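PDB 2YY5: tryptophan--tRNA ligase from Mycoplasma pneumoniae, which probably attaches tryptophan to its cognate tRNA at the expense of ATP, which leaves as AMP and diphosphate. Local coordinates for residues B[256-261]-B[293-298]; B[226-231]-B[287-292]. The protein carries 1 engineered substitution. All coordinates share one frame; numbering follows the deposited sequence.

Contact 1. Residues B[256-261]-B[293-298]; sequences KALLKE and EATVNL
Leu-258, near the C-terminal end of helix 246-259, packs against Ala-294, Thr-295 and Leu-298 on helix 284-308, a helix-on-helix contact in the mainly helical C-terminal part of this class I synthetase. It illustrates how an aliphatic side chain can serve successive turns of a neighbouring helix. The apolar part begins low on the side chain, where Leu-258 CB rests on Ala-294 CB at 3.8 Å; the small alanine lets the backbones draw in to 6.0 Å between the CA atoms of these two residues. With CG anti to the carbonyl carbon (chi1 -62°), the leucine fork is carried onward to the second helix. Its two methyls then divide: CD1 meets Thr-295 at OG1 and the backbone N, and Leu-258 CD2 lies 4.3 Å from Leu-298 CG, one turn beyond Ala-294. Leu-23 of helix 19-26 also touches the Leu-258 side chain.

A mixed contact follows at Glu-261. There the aliphatic part of Glu-261 and the side chain of Leu-298 run slantwise to each other, CG of the glutamate meeting CD2 of the leucine.

The polar atoms of Thr-295 and Asn-297 find their partners outside the two segments. Buried Thr-295 OG1, 3.4 Å from Leu-258 CD1, donates its proton to the carbonyl of Leu-291 in its own helix. Asn-264, in the turn that follows helix 246-259, bridges the two helices: its OD1 accepts from Asn-297 ND2, and its ND2 donates to both Leu-258 O and Ala-294 O.

Contact 2. Residues B[226-231]-B[287-292]; sequences KIRQAT and LKNALT
Lys-288 reaches from helix 284-308 to the end of helix 220-228, where its ammonium NZ donates to two carbonyls, Arg-228 O and Ala-230 O, each at 2.8 Å. The two approaches differ. NZ stands well above the carbonyl plane of Arg-228 (59° out of it), but only 15° from that of Ala-230. Beyond CG the lysine is fully extended, and this length carries NZ past Ile-227 to the turn; on the way CE packs on Ala-230 CB at 3.8 Å.

Beside the lysine, Ile-227 fills the apolar side of the contact. Its CG2, anti to the backbone N, meets Lys-288 CB at 3.9 Å and Leu-291 CD2 at 4.0 Å, while CD1 lies against Thr-292. The arrangement is an example of a lysine from one helix gathering the carbonyls left at the C-terminal end of another, and it may be favoured by the partial negative charge of that end.

Further out, Thr-292 OG1 donates to Lys-288 O one turn back, on the opposite face of that carbonyl from the backbone N of Thr-292. Met-251 of helix 246-259 touches both Ala-230 and Leu-291. Just past the turn, Thr-231 bonds through its backbone to Leu-196 and through OG1 to Phe-197 O.

In the fold
Both contacts use helix 284-308 on successive turns, and their centres lie 13 Å apart. Contact 1 sets it against helix 246-259 and is buried and largely apolar; contact 2 sets it against helix 220-228 and is partly open to solvent, with charge-assisted bonding beside an apolar patch centred on Ile-227. The two partner helices follow each other in the chain, and the contacts meet where Thr-295 packs on Ile-227. In each, the chain between the two segments holds helices and loops but no strand. Backbone carbonyls are also bonded differently: by the side chain of Asn-264 at contact 1, by a long lysine at contact 2. The predicted ATP-binding residues Ile-193 and Met-203 lie about 8 to 9 Å, side chain to side chain, from both contacts.

Contact 1. Residues B[256-261]-B[293-298]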
ATOM      1  N   LYS B 256      30.331 -25.131  12.427  1.00 21.25           N
ATOM      2  CA  LYS B 256      30.222 -26.072  11.315  1.00 27.45           C
ATOM      3  C   LYS B 256      29.948 -25.368   9.980  1.00 25.60           C
ATOM      4  O   LYS B 256      30.525 -25.725   8.950  1.00 22.83           O
ATOM      5  CB  LYS B 256      29.121 -27.120  11.582  1.00 28.48           C
ATOM      6  CG  LYS B 256      29.060 -28.202  10.488  1.00 34.11           C
ATOM      7  CD  LYS B 256      28.230 -29.431  10.864  1.00 37.91           C
ATOM      8  CE  LYS B 256      26.734 -29.188  10.721  1.00 47.48           C
ATOM      9  NZ  LYS B 256      25.935 -30.422  10.976  1.00 48.56           N
ATOM     10  N   ALA B 257      29.065 -24.373  10.011  1.00 23.84           N
ATOM     11  CA  ALA B 257      28.699 -23.619   8.819  1.00 21.60           C
ATOM     12  C   ALA B 257      29.850 -22.743   8.315  1.00 24.56           C
ATOM     13  O   ALA B 257      30.008 -22.542   7.107  1.00 30.60           O
ATOM     14  CB  ALA B 257      27.468 -22.754   9.115  1.00  8.78           C
ATOM     15  N   LEU B 258      30.655 -22.222   9.234  1.00 23.80           N
ATOM     16  CA  LEU B 258      31.771 -21.367   8.851  1.00 21.69           C
ATOM     17  C   LEU B 258      32.937 -22.140   8.250  1.00 20.28           C
ATOM     18  O   LEU B 258      33.691 -21.607   7.441  1.00 20.06           O
ATOM     19  CB  LEU B 258      32.249 -20.561  10.057  1.00 24.11           C
ATOM     20  CG  LEU B 258      31.219 -19.601  10.649  1.00 19.83           C
ATOM     21  CD1 LEU B 258      31.864 -18.824  11.801  1.00 22.12           C
ATOM     22  CD2 LEU B 258      30.714 -18.645   9.569  1.00  9.44           C
ATOM     23  N   LEU B 259      33.074 -23.401   8.642  1.00 21.18           N
ATOM     24  CA  LEU B 259      34.151 -24.238   8.142  1.00 22.32           C
ATOM     25  C   LEU B 259      34.016 -24.586   6.660  1.00 28.40           C
ATOM     26  O   LEU B 259      35.005 -24.943   6.023  1.00 34.40           O
ATOM     27  CB  LEU B 259      34.242 -25.506   8.985  1.00 20.57           C
ATOM     28  CG  LEU B 259      34.557 -25.227  10.460  1.00 24.01           C
ATOM     29  CD1 LEU B 259      34.526 -26.518  11.262  1.00 22.00           C
ATOM     30  CD2 LEU B 259      35.919 -24.553  10.566  1.00 27.06           C
ATOM     31  N   LYS B 260      32.804 -24.475   6.111  1.00 30.62           N
ATOM     32  CA  LYS B 260      32.555 -24.773   4.694  1.00 28.74           C
ATOM     33  C   LYS B 260      33.160 -23.660   3.840  1.00 28.63           C
ATOM     34  O   LYS B 260      33.406 -23.833   2.647  1.00 35.45           O
ATOM     35  CB  LYS B 260      31.049 -24.823   4.382  1.00 25.73           C
ATOM     36  CG  LYS B 260      30.164 -25.420   5.454  1.00 37.29           C
ATOM     37  CD  LYS B 260      28.682 -25.125   5.189  1.00 41.01           C
ATOM     38  CE  LYS B 260      28.127 -25.963   4.051  1.00 46.10           C
ATOM     39  NZ  LYS B 260      28.187 -27.423   4.356  1.00 52.33           N
ATOM     40  N   GLU B 261      33.383 -22.511   4.457  1.00 28.41           N
ATOM     41  CA  GLU B 261      33.926 -21.357   3.758  1.00 32.58           C
ATOM     42  C   GLU B 261      35.381 -21.568   3.320  1.00 32.25           C
ATOM     43  O   GLU B 261      36.154 -22.211   4.031  1.00 33.31           O
ATOM     44  CB  GLU B 261      33.836 -20.133   4.677  1.00 31.79           C
ATOM     45  CG  GLU B 261      33.602 -18.829   3.946  1.00 38.05           C
ATOM     46  CD  GLU B 261      32.153 -18.637   3.536  1.00 34.88           C
ATOM     47  OE1 GLU B 261      31.920 -17.904   2.559  1.00 38.50           O
ATOM     48  OE2 GLU B 261      31.251 -19.203   4.194  1.00 34.43           O
ATOM     49  N   GLU B 293      38.007 -17.785  15.563  1.00 21.46           N
ATOM     50  CA  GLU B 293      38.904 -17.749  14.409  1.00 25.05           C
ATOM     51  C   GLU B 293      38.112 -17.854  13.106  1.00 22.10           C
ATOM     52  O   GLU B 293      38.312 -17.060  12.193  1.00 22.13           O
ATOM     53  CB  GLU B 293      39.930 -18.885  14.487  1.00 30.34           C
ATOM     54  CG  GLU B 293      41.049 -18.797  13.455  1.00 32.45           C
ATOM     55  CD  GLU B 293      41.973 -20.007  13.504  1.00 37.46           C
ATOM     56  OE1 GLU B 293      42.446 -20.346  14.610  1.00 40.01           O
ATOM     57  OE2 GLU B 293      42.229 -20.618  12.443  1.00 26.45           O
ATOM     58  N   ALA B 294      37.213 -18.833  13.024  1.00 22.91           N
ATOM     59  CA  ALA B 294      36.396 -19.009  11.832  1.00 19.57           C
ATOM     60  C   ALA B 294      35.597 -17.733  11.585  1.00 23.04           C
ATOM     61  O   ALA B 294      35.463 -17.270  10.448  1.00 26.21           O
ATOM     62  CB  ALA B 294      35.460 -20.183  12.013  1.00 20.48           C
ATOM     63  N   THR B 295      35.079 -17.157  12.660  1.00 20.36           N
ATOM     64  CA  THR B 295      34.295 -15.939  12.551  1.00 19.41           C
ATOM     65  C   THR B 295      35.120 -14.743  12.096  1.00 15.51           C
ATOM     66  O   THR B 295      34.752 -14.073  11.129  1.00 20.41           O
ATOM     67  CB  THR B 295      33.622 -15.604  13.880  1.00 20.11           C
ATOM     68  OG1 THR B 295      32.806 -16.712  14.287  1.00 23.12           O
ATOM     69  CG2 THR B 295      32.759 -14.364  13.735  1.00 11.49           C
ATOM     70  N   VAL B 296      36.227 -14.470  12.784  1.00 14.44           N
ATOM     71  CA  VAL B 296      37.081 -13.343  12.414  1.00 17.71           C
ATOM     72  C   VAL B 296      37.502 -13.498  10.957  1.00 21.03           C
ATOM     73  O   VAL B 296      37.373 -12.568  10.169  1.00 24.30           O
ATOM     74  CB  VAL B 296      38.353 -13.252  13.308  1.00 17.96           C
ATOM     75  CG1 VAL B 296      39.305 -12.188  12.759  1.00 12.70           C
ATOM     76  CG2 VAL B 296      37.966 -12.892  14.747  1.00 11.26           C
ATOM     77  N   ASN B 297      37.986 -14.685  10.604  1.00 19.31           N
ATOM     78  CA  ASN B 297      38.408 -14.959   9.240  1.00 20.88           C
ATOM     79  C   ASN B 297      37.334 -14.552   8.241  1.00 20.37           C
ATOM     80  O   ASN B 297      37.619 -13.855   7.271  1.00 26.35           O
ATOM     81  CB  ASN B 297      38.732 -16.447   9.060  1.00 18.89           C
ATOM     82  CG  ASN B 297      40.037 -16.848   9.734  1.00 23.50           C
ATOM     83  OD1 ASN B 297      40.658 -16.051  10.449  1.00 19.71           O
ATOM     84  ND2 ASN B 297      40.456 -18.092   9.514  1.00 20.91           N
ATOM     85  N   LEU B 298      36.105 -14.990   8.480  1.00 20.86           N
ATOM     86  CA  LEU B 298      35.000 -14.672   7.584  1.00 21.98           C
ATOM     87  C   LEU B 298      34.738 -13.161   7.544  1.00 27.26           C
ATOM     88  O   LEU B 298      34.738 -12.552   6.469  1.00 24.33           O
ATOM     89  CB  LEU B 298      33.741 -15.430   8.027  1.00 23.03           C
ATOM     90  CG  LEU B 298      32.453 -15.472   7.180  1.00 24.46           C
ATOM     91  CD1 LEU B 298      31.886 -14.089   7.068  1.00 24.11           C
ATOM     92  CD2 LEU B 298      32.713 -16.060   5.801  1.00 12.55           C
TER

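Contact 2. Residues B[226-231]-B[287-292]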
ATOM      1  N   LYS B 226      32.938 -10.730  22.375  1.00 29.39           N
ATOM      2  CA  LYS B 226      31.576 -11.257  22.363  1.00 28.20           C
ATOM      3  C   LYS B 226      31.495 -12.769  22.458  1.00 27.26           C
ATOM      4  O   LYS B 226      30.658 -13.306  23.183  1.00 26.98           O
ATOM      5  CB  LYS B 226      30.844 -10.789  21.104  1.00 23.57           C
ATOM      6  CG  LYS B 226      30.564  -9.310  21.096  1.00 21.69           C
ATOM      7  CD  LYS B 226      29.776  -8.893  19.883  1.00 18.76           C
ATOM      8  CE  LYS B 226      29.390  -7.435  20.012  1.00 15.53           C
ATOM      9  NZ  LYS B 226      28.569  -6.983  18.874  1.00 11.67           N
ATOM     10  N   ILE B 227      32.365 -13.450  21.723  1.00 26.50           N
ATOM     11  CA  ILE B 227      32.371 -14.899  21.713  1.00 24.94           C
ATOM     12  C   ILE B 227      32.927 -15.458  23.013  1.00 30.83           C
ATOM     13  O   ILE B 227      32.388 -16.426  23.557  1.00 32.63           O
ATOM     14  CB  ILE B 227      33.158 -15.409  20.492  1.00 20.46           C
ATOM     15  CG1 ILE B 227      32.378 -15.057  19.219  1.00 20.70           C
ATOM     16  CG2 ILE B 227      33.372 -16.905  20.583  1.00 19.29           C
ATOM     17  CD1 ILE B 227      33.165 -15.156  17.940  1.00 24.18           C
ATOM     18  N   ARG B 228      33.983 -14.835  23.526  1.00 27.92           N
ATOM     19  CA  ARG B 228      34.586 -15.280  24.775  1.00 30.18           C
ATOM     20  C   ARG B 228      33.568 -15.253  25.905  1.00 30.01           C
ATOM     21  O   ARG B 228      33.666 -16.022  26.851  1.00 29.73           O
ATOM     22  CB  ARG B 228      35.748 -14.374  25.160  1.00 36.12           C
ATOM     23  CG  ARG B 228      36.447 -14.803  26.437  1.00 47.38           C
ATOM     24  CD  ARG B 228      37.674 -15.615  26.106  1.00 56.39           C
ATOM     25  NE  ARG B 228      38.602 -14.808  25.319  1.00 67.97           N
ATOM     26  CZ  ARG B 228      39.744 -15.252  24.807  1.00 69.58           C
ATOM     27  NH1 ARG B 228      40.517 -14.434  24.105  1.00 71.10           N
ATOM     28  NH2 ARG B 228      40.109 -16.510  24.993  1.00 71.15           N
ATOM     29  N   GLN B 229      32.597 -14.351  25.796  1.00 31.66           N
ATOM     30  CA  GLN B 229      31.558 -14.187  26.810  1.00 30.24           C
ATOM     31  C   GLN B 229      30.269 -14.941  26.495  1.00 29.59           C
ATOM     32  O   GLN B 229      29.293 -14.840  27.243  1.00 24.68           O
ATOM     33  CB  GLN B 229      31.195 -12.710  26.963  1.00 32.24           C
ATOM     34  CG  GLN B 229      32.343 -11.753  27.175  1.00 39.11           C
ATOM     35  CD  GLN B 229      31.881 -10.313  27.046  1.00 48.41           C
ATOM     36  OE1 GLN B 229      31.394  -9.895  25.990  1.00 52.02           O
ATOM     37  NE2 GLN B 229      32.016  -9.549  28.122  1.00 51.15           N
ATOM     38  N   ALA B 230      30.246 -15.668  25.382  1.00 30.74           N
ATOM     39  CA  ALA B 230      29.047 -16.411  24.995  1.00 31.74           C
ATOM     40  C   ALA B 230      28.599 -17.309  26.137  1.00 28.76           C
ATOM     41  O   ALA B 230      29.388 -18.098  26.660  1.00 27.42           O
ATOM     42  CB  ALA B 230      29.323 -17.250  23.744  1.00 34.87           C
ATOM     43  N   THR B 231      27.333 -17.189  26.524  1.00 29.74           N
ATOM     44  CA  THR B 231      26.803 -18.001  27.611  1.00 30.48           C
ATOM     45  C   THR B 231      26.737 -19.475  27.199  1.00 31.20           C
ATOM     46  O   THR B 231      26.246 -19.810  26.120  1.00 28.01           O
ATOM     47  CB  THR B 231      25.392 -17.514  28.047  1.00 31.87           C
ATOM     48  OG1 THR B 231      24.456 -17.726  26.992  1.00 35.08           O
ATOM     49  CG2 THR B 231      25.420 -16.031  28.388  1.00 31.25           C
ATOM     50  N   LEU B 287      36.266 -24.294  22.227  1.00 31.68           N
ATOM     51  CA  LEU B 287      35.215 -24.133  21.233  1.00 32.65           C
ATOM     52  C   LEU B 287      35.098 -22.659  20.858  1.00 31.78           C
ATOM     53  O   LEU B 287      35.009 -22.317  19.678  1.00 31.21           O
ATOM     54  CB  LEU B 287      33.876 -24.646  21.790  1.00 31.99           C
ATOM     55  CG  LEU B 287      32.589 -24.458  20.977  1.00 29.68           C
ATOM     56  CD1 LEU B 287      32.718 -25.102  19.602  1.00 28.32           C
ATOM     57  CD2 LEU B 287      31.424 -25.070  21.737  1.00 22.81           C
ATOM     58  N   LYS B 288      35.103 -21.787  21.865  1.00 30.98           N
ATOM     59  CA  LYS B 288      35.002 -20.350  21.622  1.00 26.76           C
ATOM     60  C   LYS B 288      36.183 -19.867  20.801  1.00 30.36           C
ATOM     61  O   LYS B 288      36.038 -19.015  19.922  1.00 30.58           O
ATOM     62  CB  LYS B 288      34.937 -19.586  22.940  1.00 21.35           C
ATOM     63  CG  LYS B 288      33.600 -19.704  23.641  1.00 25.34           C
ATOM     64  CD  LYS B 288      33.570 -18.930  24.952  1.00 25.95           C
ATOM     65  CE  LYS B 288      32.182 -18.995  25.584  1.00 21.87           C
ATOM     66  NZ  LYS B 288      32.133 -18.334  26.910  1.00 20.12           N
ATOM     67  N   ASN B 289      37.353 -20.425  21.097  1.00 33.64           N
ATOM     68  CA  ASN B 289      38.581 -20.087  20.389  1.00 31.75           C
ATOM     69  C   ASN B 289      38.473 -20.391  18.902  1.00 31.47           C
ATOM     70  O   ASN B 289      38.801 -19.549  18.070  1.00 31.81           O
ATOM     71  CB  ASN B 289      39.759 -20.870  20.966  1.00 36.90           C
ATOM     72  CG  ASN B 289      40.559 -20.063  21.962  1.00 43.34           C
ATOM     73  OD1 ASN B 289      40.197 -19.953  23.132  1.00 45.77           O
ATOM     74  ND2 ASN B 289      41.654 -19.476  21.493  1.00 47.78           N
ATOM     75  N   ALA B 290      38.024 -21.604  18.580  1.00 26.97           N
ATOM     76  CA  ALA B 290      37.880 -22.030  17.194  1.00 24.93           C
ATOM     77  C   ALA B 290      36.762 -21.259  16.491  1.00 27.84           C
ATOM     78  O   ALA B 290      36.849 -20.965  15.293  1.00 28.04           O
ATOM     79  CB  ALA B 290      37.609 -23.526  17.139  1.00 15.33           C
ATOM     80  N   LEU B 291      35.712 -20.937  17.242  1.00 29.65           N
ATOM     81  CA  LEU B 291      34.588 -20.189  16.697  1.00 28.72           C
ATOM     82  C   LEU B 291      35.036 -18.769  16.391  1.00 28.83           C
ATOM     83  O   LEU B 291      34.659 -18.199  15.368  1.00 30.88           O
ATOM     84  CB  LEU B 291      33.431 -20.157  17.695  1.00 32.05           C
ATOM     85  CG  LEU B 291      32.194 -19.368  17.259  1.00 34.49           C
ATOM     86  CD1 LEU B 291      31.648 -19.952  15.958  1.00 33.23           C
ATOM     87  CD2 LEU B 291      31.136 -19.405  18.365  1.00 32.53           C
ATOM     88  N   THR B 292      35.854 -18.210  17.279  1.00 24.60           N
ATOM     89  CA  THR B 292      36.359 -16.856  17.102  1.00 27.81           C
ATOM     90  C   THR B 292      37.267 -16.731  15.883  1.00 26.83           C
ATOM     91  O   THR B 292      37.290 -15.689  15.236  1.00 34.91           O
ATOM     92  CB  THR B 292      37.131 -16.371  18.351  1.00 28.37           C
ATOM     93  OG1 THR B 292      36.220 -16.214  19.446  1.00 27.33           O
ATOM     94  CG2 THR B 292      37.808 -15.041  18.076  1.00 24.57           C
TER